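Local coordinates for MutT/nudix family protein (Streptococcus pneumoniae, PDB 4HFQ), which hydrolyses UDP-linked precursors of peptidoglycan biosynthesis as a Nudix-family UDP-X diphosphatase, at residues 24-27 / 28-31. Residues are numbered along the deposited sequence; the frame is centred on the assembly and turned at random.
Sequences TKDP and FDRE
Asp26 caps the N-terminus of helix 27-47 by accepting Asp29 N and Phe28 N on a single carboxylate oxygen. The straighter bond runs from Asp29 N to Asp26 OD1 at 3.1 Å, with an N-H...O angle of 155°, and it uses the lone pair directed away from the other oxygen. Phe28 N lies closer to the same OD1, 2.8 Å, but its bent geometry makes this a weak bond. With chi1 of Asp26 at -178°, CG lies beside the carbonyl carbon, which lets OD1 reach both amides. OD1 also lies in the plane of the Phe28 ring, at its edge.

Backbone bonds then start the helical pattern: Arg30 N donates to Asp26 O at 2.9 Å, and Glu31 N to Pro27 O at 3.1 Å. Pro27, which has no N-H to offer, occupies the first helical position, where none is required for an i to i-4 bond.

Apolar contact is slight. Pro27 CG meets Phe28 CD1 at 4.3 Å, while Thr24 CG2 lies 4.2 Å from Arg30 CB. Thr24 OG1 rests against Asp29 CB at 3.3 Å and weakly accepts Asp26 N.

Charge enters through Asp29, whose OD2 lies 3.9 Å from Asp26 OD1, the two carboxylate planes turned 66° apart, and also close to Asp29 OD2 of the second subunit. This gathering of like charges is probably eased by Asp29 OD1, which forms a salt bridge with Arg32 of its own chain and a hydrogen bond with Tyr33 of the second subunit, and by reciprocal Thr24 OG1 to Asp29 OD2 hydrogen bonds between the chains.

The turn linking helices 3-23 and 27-47 thus does two jobs: Asp26 satisfies amides at a helix start, where the positive dipole end probably favours its anionic form, while Thr24 and the buried Asp29 tie the subunits together.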
loop_
_atom_site.group_PDB
_atom_site.type_symbol
_atom_site.label_atom_id
_atom_site.label_comp_id
_atom_site.label_asym_id
_atom_site.label_seq_id
_atom_site.Cartn_x
_atom_site.Cartn_y
_atom_site.Cartn_z
ATOM N N THR A 24 3.987 20.769 -2.649
ATOM C CA THR A 24 3.986 22.040 -3.376
ATOM C C THR A 24 4.776 23.121 -2.641
ATOM O O THR A 24 4.855 23.120 -1.413
ATOM C CB THR A 24 2.570 22.545 -3.702
ATOM O OG1 THR A 24 2.690 23.608 -4.649
ATOM C CG2 THR A 24 1.851 23.080 -2.475
ATOM N N LYS A 25 5.311 24.071 -3.410
ATOM C CA LYS A 25 6.102 25.160 -2.861
ATOM C C LYS A 25 5.462 26.521 -3.114
ATOM O O LYS A 25 6.031 27.562 -2.770
ATOM C CB LYS A 25 7.528 25.111 -3.430
ATOM C CG LYS A 25 8.318 23.865 -3.038
ATOM C CD LYS A 25 8.793 23.941 -1.595
ATOM C CE LYS A 25 9.859 22.897 -1.308
ATOM N NZ LYS A 25 10.698 23.285 -0.134
ATOM N N ASP A 26 4.264 26.520 -3.684
ATOM C CA ASP A 26 3.586 27.764 -4.033
ATOM C C ASP A 26 2.354 27.978 -3.172
ATOM O O ASP A 26 1.531 27.066 -3.042
ATOM C CB ASP A 26 3.184 27.761 -5.505
ATOM C CG ASP A 26 2.529 29.064 -5.916
ATOM O OD1 ASP A 26 1.302 29.186 -5.768
ATOM O OD2 ASP A 26 3.261 29.971 -6.363
ATOM N N PRO A 27 2.194 29.180 -2.584
ATOM C CA PRO A 27 1.062 29.406 -1.686
ATOM C C PRO A 27 -0.305 29.333 -2.356
ATOM O O PRO A 27 -1.264 28.943 -1.704
ATOM C CB PRO A 27 1.301 30.820 -1.120
ATOM C CG PRO A 27 2.283 31.455 -2.031
ATOM C CD PRO A 27 3.100 30.353 -2.654
ATOM N N PHE A 28 -0.404 29.664 -3.646
ATOM C CA PHE A 28 -1.693 29.561 -4.317
ATOM C C PHE A 28 -2.026 28.112 -4.641
ATOM O O PHE A 28 -3.180 27.732 -4.535
ATOM C CB PHE A 28 -1.766 30.441 -5.568
ATOM C CG PHE A 28 -1.636 31.913 -5.278
ATOM C CD1 PHE A 28 -0.381 32.517 -5.276
ATOM C CD2 PHE A 28 -2.755 32.692 -5.013
ATOM C CE1 PHE A 28 -0.246 33.874 -5.014
ATOM C CE2 PHE A 28 -2.627 34.060 -4.753
ATOM C CZ PHE A 28 -1.371 34.643 -4.750
ATOM N N ASP A 29 -1.021 27.309 -4.974
ATOM C CA ASP A 29 -1.250 25.860 -5.127
ATOM C C ASP A 29 -1.643 25.236 -3.786
ATOM O O ASP A 29 -2.574 24.451 -3.721
ATOM C CB ASP A 29 -0.023 25.165 -5.706
ATOM C CG ASP A 29 0.118 25.385 -7.201
ATOM O OD1 ASP A 29 -0.879 25.179 -7.932
ATOM O OD2 ASP A 29 1.229 25.739 -7.647
ATOM N N ARG A 30 -0.972 25.643 -2.703
ATOM C CA ARG A 30 -1.348 25.147 -1.367
ATOM C C ARG A 30 -2.836 25.419 -1.112
ATOM O O ARG A 30 -3.567 24.531 -0.688
ATOM C CB ARG A 30 -0.494 25.797 -0.278
ATOM C CG ARG A 30 -0.942 25.423 1.122
ATOM C CD ARG A 30 0.083 25.866 2.161
ATOM N NE ARG A 30 -0.396 25.521 3.496
ATOM C CZ ARG A 30 -0.270 24.311 4.057
ATOM N NH1 ARG A 30 0.369 23.335 3.439
ATOM N NH2 ARG A 30 -0.767 24.103 5.268
ATOM N N GLU A 31 -3.277 26.646 -1.384
ATOM C CA GLU A 31 -4.664 27.012 -1.166
ATOM C C GLU A 31 -5.610 26.175 -2.012
ATOM O O GLU A 31 -6.660 25.778 -1.544
ATOM C CB GLU A 31 -4.870 28.477 -1.493
ATOM C CG GLU A 31 -6.269 28.953 -1.177
ATOM C CD GLU A 31 -6.429 30.435 -1.427
ATOM O OE1 GLU A 31 -5.795 30.953 -2.377
ATOM O OE2 GLU A 31 -7.182 31.080 -0.667
#